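Local coordinates for protein lectin (Lotus tetragonolobus, PDB 2EIG) that binds carbohydrates as a legume seed lectin carrying calcium and manganese ions, and probably recognises L-fucosyl sugars, at residues A[195-198]-A[199-202]; A[137-140]-A[141-145]; A[91-94]-A[95-99]. All coordinates share one frame; numbering follows the deposited sequence.

Contact 1: residues A[195-198]-A[199-202]; sequences VLPE and KVSV
From Leu196 to Val200 the chain leaves a short helix and enters a strand: Leu196 and Pro197 are extended, Glu198 alone takes a near-helical conformation (psi -10°), and Lys199 is extended again. This bend in the backbone brings Val200 round to Leu196, four residues earlier. The meeting is apolar and is carried by one methyl, Val200 CG1, which reaches to 4.0 Å from Leu196 CB; the two side chains cross at about a right angle. The same methyl lies 3.7 Å from Pro197 O, with the proline ring close by. On the outer side, the contact becomes polar. The Glu198 chain, extended beyond CG, carries its carboxylate out to a water, while the Lys199 chain is extended until it bends at chi4. Their charged ends do not touch, Glu198 OE1 and Lys199 NZ being 4.9 Å apart. The water joins them instead, donating to Glu198 OE1 at 3.1 Å and accepting from Lys199 NZ at a modelled 2.5 Å, a short distance of doubtful exact value. Leu196 and Val200 both pack on Leu86 of strand 81-88 and on Ile51. Backbone bonds from Val200 to Val49 and from Ser201 to Ala87 then set strand 199-208 between strands 39-50 and 81-88 of the seven-stranded sheet, with helix 192-195 just before the bend.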
loop_
_atom_site.group_PDB
_atom_site.type_symbol
_atom_site.label_atom_id
_atom_site.label_comp_id
_atom_site.label_asym_id
_atom_site.label_seq_id
_atom_site.Cartn_x
_atom_site.Cartn_y
_atom_site.Cartn_z
ATOM N N VAL A 195 -15.644 -1.477 -3.771
ATOM C CA VAL A 195 -16.279 -0.277 -4.292
ATOM C C VAL A 195 -17.063 -0.466 -5.569
ATOM O O VAL A 195 -17.814 0.403 -5.937
ATOM C CB VAL A 195 -15.284 0.896 -4.420
ATOM C CG1 VAL A 195 -14.894 1.395 -3.009
ATOM C CG2 VAL A 195 -14.039 0.493 -5.250
ATOM N N LEU A 196 -16.903 -1.598 -6.252
ATOM C CA LEU A 196 -17.531 -1.725 -7.554
ATOM C C LEU A 196 -18.193 -3.094 -7.678
ATOM O O LEU A 196 -17.770 -4.034 -6.997
ATOM C CB LEU A 196 -16.473 -1.576 -8.663
ATOM C CG LEU A 196 -16.016 -0.151 -8.984
ATOM C CD1 LEU A 196 -14.782 -0.157 -9.847
ATOM C CD2 LEU A 196 -17.129 0.651 -9.615
ATOM N N PRO A 197 -19.198 -3.223 -8.573
ATOM C CA PRO A 197 -19.786 -4.539 -8.796
ATOM C C PRO A 197 -18.921 -5.350 -9.718
ATOM O O PRO A 197 -17.850 -4.895 -10.143
ATOM C CB PRO A 197 -21.159 -4.218 -9.461
ATOM C CG PRO A 197 -20.872 -3.022 -10.248
ATOM C CD PRO A 197 -19.860 -2.200 -9.392
ATOM N N GLU A 198 -19.364 -6.558 -10.038
ATOM C CA GLU A 198 -18.456 -7.516 -10.624
ATOM C C GLU A 198 -18.245 -7.292 -12.143
ATOM O O GLU A 198 -17.392 -7.915 -12.743
ATOM C CB GLU A 198 -18.961 -8.922 -10.314
ATOM C CG GLU A 198 -20.278 -9.230 -11.005
ATOM C CD GLU A 198 -20.957 -10.427 -10.343
ATOM O OE1 GLU A 198 -20.839 -11.538 -10.907
ATOM O OE2 GLU A 198 -21.561 -10.249 -9.260
ATOM N N LYS A 199 -19.053 -6.417 -12.740
ATOM C CA LYS A 199 -18.929 -6.083 -14.160
ATOM C C LYS A 199 -18.906 -4.574 -14.177
ATOM O O LYS A 199 -19.663 -3.948 -13.471
ATOM C CB LYS A 199 -20.116 -6.587 -15.020
ATOM C CG LYS A 199 -20.185 -8.110 -15.186
ATOM C CD LYS A 199 -21.417 -8.471 -16.005
ATOM C CE LYS A 199 -21.779 -9.961 -15.812
ATOM N NZ LYS A 199 -20.550 -10.835 -15.729
ATOM N N VAL A 200 -17.968 -4.001 -14.911
ATOM C CA VAL A 200 -17.876 -2.554 -15.000
ATOM C C VAL A 200 -17.694 -2.119 -16.449
ATOM O O VAL A 200 -17.371 -2.916 -17.316
ATOM C CB VAL A 200 -16.732 -1.989 -14.089
ATOM C CG1 VAL A 200 -16.999 -2.296 -12.610
ATOM C CG2 VAL A 200 -15.360 -2.539 -14.492
ATOM N N SER A 201 -17.938 -0.841 -16.709
ATOM C CA SER A 201 -17.435 -0.262 -17.916
ATOM C C SER A 201 -16.048 0.193 -17.575
ATOM O O SER A 201 -15.709 0.457 -16.398
ATOM C CB SER A 201 -18.312 0.900 -18.363
ATOM O OG SER A 201 -18.362 1.893 -17.335
ATOM N N VAL A 202 -15.214 0.179 -18.611
ATOM C CA VAL A 202 -13.960 0.942 -18.615
ATOM C C VAL A 202 -14.119 1.913 -19.736
ATOM O O VAL A 202 -14.780 1.613 -20.777
ATOM C CB VAL A 202 -12.686 0.052 -18.787
ATOM C CG1 VAL A 202 -12.604 -0.877 -17.604
ATOM C CG2 VAL A 202 -12.734 -0.779 -20.134
HETATM O O HOH W 1 -19.361 -11.370 -13.601
#

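Contact 2: residues A[137-140]-A[141-145]; sequences GIDV and NSIMS
Asp139 and Ser145 meet because each turns its side chain away from its own carbonyl carbon and beside its backbone N, with chi1 of -55° and -62° respectively. The loop that brings them together leaves strand 135-140 of the legume lectin beta-sandwich and carries an ST turn within it. Ser145 OG donates to Asp139 OD2 at 2.6 Å, approaching nearly along the C-O axis of that oxygen, so this branch of the carboxylate is tied across the neck of the loop. With no side chain at Gly137, Ser145 OG can lie 3.7 Å from Gly137 CA, close against the strand. The other branch, Asp139 OD1, lies close to Glu118 OE1; as Glu118 is a manganese ligand, the metal probably offsets part of the like-charge repulsion. The side chain of Ser145 is itself about 4 Å from that ion. The tie thus borders the metal site.

Asn141 turns the chain with a positive phi, and a water fills the middle of the loop. It accepts from Val140 N at 2.8 Å and lies 3.0 Å from Ser142 O and 2.6 Å from Met144 O, to which it can donate, although its protons are fewer than the acceptors around it. Val140 and Asn141 also pack on a second subunit, against Leu146 and Met144 of that chain. Farther round, Ser142 OG stands anti to its backbone N and thereby faces the residue two places on: Met144 N donates to Ser142 OG at 3.0 Å, with an N-H...O angle of 149°.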
loop_
_atom_site.group_PDB
_atom_site.type_symbol
_atom_site.label_atom_id
_atom_site.label_comp_id
_atom_site.label_asym_id
_atom_site.label_seq_id
_atom_site.Cartn_x
_atom_site.Cartn_y
_atom_site.Cartn_z
ATOM N N GLY A 137 -5.398 13.100 -10.599
ATOM C CA GLY A 137 -5.905 12.536 -9.357
ATOM C C GLY A 137 -6.443 11.127 -9.459
ATOM O O GLY A 137 -6.896 10.715 -10.521
ATOM N N ILE A 138 -6.384 10.392 -8.334
ATOM C CA ILE A 138 -7.148 9.137 -8.189
ATOM C C ILE A 138 -8.383 9.329 -7.336
ATOM O O ILE A 138 -8.290 9.776 -6.185
ATOM C CB ILE A 138 -6.289 7.991 -7.714
ATOM C CG1 ILE A 138 -5.230 7.723 -8.810
ATOM C CG2 ILE A 138 -7.175 6.762 -7.485
ATOM C CD1 ILE A 138 -4.087 6.862 -8.372
ATOM N N ASP A 139 -9.552 9.086 -7.954
ATOM C CA ASP A 139 -10.857 9.324 -7.388
ATOM C C ASP A 139 -11.572 7.997 -7.121
ATOM O O ASP A 139 -11.699 7.134 -8.022
ATOM C CB ASP A 139 -11.752 10.092 -8.365
ATOM C CG ASP A 139 -11.145 11.373 -8.830
ATOM O OD1 ASP A 139 -11.698 11.882 -9.801
ATOM O OD2 ASP A 139 -10.134 11.847 -8.239
ATOM N N VAL A 140 -12.085 7.861 -5.907
ATOM C CA VAL A 140 -12.961 6.735 -5.599
ATOM C C VAL A 140 -14.233 7.259 -4.951
ATOM O O VAL A 140 -14.184 7.804 -3.849
ATOM C CB VAL A 140 -12.280 5.695 -4.714
ATOM C CG1 VAL A 140 -13.221 4.463 -4.497
ATOM C CG2 VAL A 140 -10.962 5.318 -5.299
ATOM N N ASN A 141 -15.342 7.144 -5.681
ATOM C CA ASN A 141 -16.675 7.501 -5.215
ATOM C C ASN A 141 -16.838 9.001 -4.982
ATOM O O ASN A 141 -17.917 9.467 -4.689
ATOM C CB ASN A 141 -17.024 6.754 -3.885
ATOM C CG ASN A 141 -17.007 5.266 -4.033
ATOM O OD1 ASN A 141 -17.044 4.505 -3.034
ATOM N ND2 ASN A 141 -16.953 4.809 -5.275
ATOM N N SER A 142 -15.755 9.753 -5.022
ATOM C CA SER A 142 -15.850 11.172 -4.740
ATOM C C SER A 142 -15.078 11.967 -5.806
ATOM O O SER A 142 -14.153 11.432 -6.401
ATOM C CB SER A 142 -15.246 11.390 -3.353
ATOM O OG SER A 142 -15.105 12.760 -3.086
ATOM N N ILE A 143 -15.485 13.214 -6.031
ATOM C CA ILE A 143 -14.777 14.169 -6.913
ATOM C C ILE A 143 -13.538 14.715 -6.216
ATOM O O ILE A 143 -12.634 15.253 -6.857
ATOM C CB ILE A 143 -15.722 15.345 -7.387
ATOM C CG1 ILE A 143 -15.299 15.903 -8.755
ATOM C CG2 ILE A 143 -15.819 16.491 -6.290
ATOM C CD1 ILE A 143 -15.079 14.833 -9.915
ATOM N N MET A 144 -13.477 14.576 -4.892
ATOM C CA MET A 144 -12.238 14.930 -4.215
ATOM C C MET A 144 -11.288 13.781 -4.232
ATOM O O MET A 144 -11.546 12.730 -3.628
ATOM C CB MET A 144 -12.468 15.366 -2.760
ATOM C CG MET A 144 -13.145 16.638 -2.676
ATOM S SD MET A 144 -14.487 16.483 -1.502
ATOM C CE MET A 144 -15.660 15.566 -2.505
ATOM N N SER A 145 -10.159 13.996 -4.887
ATOM C CA SER A 145 -9.213 12.934 -5.111
ATOM C C SER A 145 -8.651 12.393 -3.800
ATOM O O SER A 145 -8.431 13.148 -2.845
ATOM C CB SER A 145 -8.104 13.441 -6.005
ATOM O OG SER A 145 -8.700 13.808 -7.231
HETATM O O HOH W 2 -12.045 10.366 -4.571
#

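Contact 3: residues A[91-94]-A[95-99]; sequences TEIP and PNSQG
Pro94 and Ser97 face each other across a type II beta turn, with Pro95 and Asn96 at its corners. Pro95, its ring restraining phi near the observed -56°, suits the first corner, and Asn96 takes the positive phi of the second. The hydroxyl of Ser97 folds back over the turn: with chi1 at 60°, OG lies between its own backbone N and carbonyl carbon, and from there it donates to Pro94 O. The modelled separation of Ser97 OG and Pro94 O, 2.5 Å, is very short, and its exact value is doubtful. The same hydroxyl touches the ring of Pro94 at CD, 3.6 Å away, while Ile93 CG2, anti to the backbone N of Ile93, approaches Ser97 OG to 3.8 Å. The closeness of Pro94 CB and Pro95 CD, 3.6 Å, comes with the Pro-Pro linkage itself. Outside the turn, Ile93 rests on Thr40 and His42 of strand 39-50, and Ser97 bonds through its backbone to Gly103. A water also spans the two ends of the turn, donating to Pro94 O at 3.2 Å and accepting from Ser97 N at 3.1 Å.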
loop_
_atom_site.group_PDB
_atom_site.type_symbol
_atom_site.label_atom_id
_atom_site.label_comp_id
_atom_site.label_asym_id
_atom_site.label_seq_id
_atom_site.Cartn_x
_atom_site.Cartn_y
_atom_site.Cartn_z
ATOM N N THR A 91 -23.939 1.989 -16.071
ATOM C CA THR A 91 -23.569 3.444 -15.902
ATOM C C THR A 91 -24.264 4.246 -17.040
ATOM O O THR A 91 -24.213 3.834 -18.195
ATOM C CB THR A 91 -21.841 3.716 -15.835
ATOM O OG1 THR A 91 -21.367 4.887 -16.552
ATOM C CG2 THR A 91 -20.960 2.594 -16.387
ATOM N N GLU A 92 -24.996 5.319 -16.720
ATOM C CA GLU A 92 -25.271 6.352 -17.741
ATOM C C GLU A 92 -24.572 7.593 -17.236
ATOM O O GLU A 92 -24.078 7.590 -16.105
ATOM C CB GLU A 92 -26.777 6.632 -17.940
ATOM C CG GLU A 92 -27.605 5.479 -18.544
ATOM C CD GLU A 92 -27.115 5.027 -19.894
ATOM O OE1 GLU A 92 -27.551 3.935 -20.320
ATOM O OE2 GLU A 92 -26.308 5.735 -20.538
ATOM N N ILE A 93 -24.490 8.627 -18.066
ATOM C CA ILE A 93 -23.939 9.896 -17.667
ATOM C C ILE A 93 -24.781 10.348 -16.481
ATOM O O ILE A 93 -25.993 10.455 -16.600
ATOM C CB ILE A 93 -24.011 10.909 -18.819
ATOM C CG1 ILE A 93 -22.991 10.512 -19.921
ATOM C CG2 ILE A 93 -23.872 12.391 -18.315
ATOM C CD1 ILE A 93 -23.034 11.389 -21.151
ATOM N N PRO A 94 -24.149 10.567 -15.320
ATOM C CA PRO A 94 -25.021 10.869 -14.166
ATOM C C PRO A 94 -25.690 12.236 -14.235
ATOM O O PRO A 94 -25.153 13.203 -14.880
ATOM C CB PRO A 94 -24.085 10.744 -12.950
ATOM C CG PRO A 94 -22.796 10.069 -13.524
ATOM C CD PRO A 94 -22.727 10.534 -14.937
ATOM N N PRO A 95 -26.854 12.348 -13.568
ATOM C CA PRO A 95 -27.460 13.679 -13.356
ATOM C C PRO A 95 -26.454 14.575 -12.650
ATOM O O PRO A 95 -25.573 14.048 -11.983
ATOM C CB PRO A 95 -28.630 13.379 -12.399
ATOM C CG PRO A 95 -28.912 11.982 -12.558
ATOM C CD PRO A 95 -27.656 11.270 -12.983
ATOM N N ASN A 96 -26.544 15.905 -12.789
ATOM C CA ASN A 96 -25.700 16.832 -11.970
ATOM C C ASN A 96 -24.173 16.584 -11.997
ATOM O O ASN A 96 -23.432 16.878 -11.029
ATOM C CB ASN A 96 -26.210 16.885 -10.523
ATOM C CG ASN A 96 -27.703 16.683 -10.428
ATOM O OD1 ASN A 96 -28.170 15.625 -9.981
ATOM N ND2 ASN A 96 -28.467 17.662 -10.869
ATOM N N SER A 97 -23.703 16.057 -13.133
ATOM C CA SER A 97 -22.294 15.740 -13.334
ATOM C C SER A 97 -21.527 16.703 -14.275
ATOM O O SER A 97 -20.408 16.421 -14.676
ATOM C CB SER A 97 -22.160 14.299 -13.805
ATOM O OG SER A 97 -22.841 14.081 -15.041
ATOM N N GLN A 98 -22.140 17.836 -14.627
ATOM C CA GLN A 98 -21.500 18.808 -15.536
ATOM C C GLN A 98 -20.254 19.422 -14.954
ATOM O O GLN A 98 -20.028 19.373 -13.724
ATOM C CB GLN A 98 -22.488 19.880 -16.012
ATOM C CG GLN A 98 -23.520 19.338 -17.013
ATOM C CD GLN A 98 -24.312 20.459 -17.632
ATOM O OE1 GLN A 98 -24.281 20.665 -18.868
ATOM N NE2 GLN A 98 -24.974 21.244 -16.779
ATOM N N GLY A 99 -19.440 20.015 -15.832
ATOM C CA GLY A 99 -18.310 20.840 -15.384
ATOM C C GLY A 99 -17.304 20.053 -14.552
ATOM O O GLY A 99 -16.781 18.986 -14.969
HETATM O O HOH W 3 -25.213 16.232 -15.785
#

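Taken together, the three contacts show how local turns are closed differently according to depth. Contact 2 is fully buried, contact 1 partly so, and contact 3 lies at the surface, with no other chain of the assembly touching it. Contacts 1 and 2 both belong to the seven-stranded sheet, one entering a strand and the other leaving one, and they meet where Val195 CG1 packs 3.8 Å from Val140 CG1. Contact 3, wholly in loop, stays about 7 Å from contact 2 at the nearest atoms. Contact 1 combines methyl packing with a water bridge between opposite charges, contact 2 has a serine-carboxylate tie near manganese, and contact 3 a serine hydroxyl turned onto the backbone carbonyl of a proline.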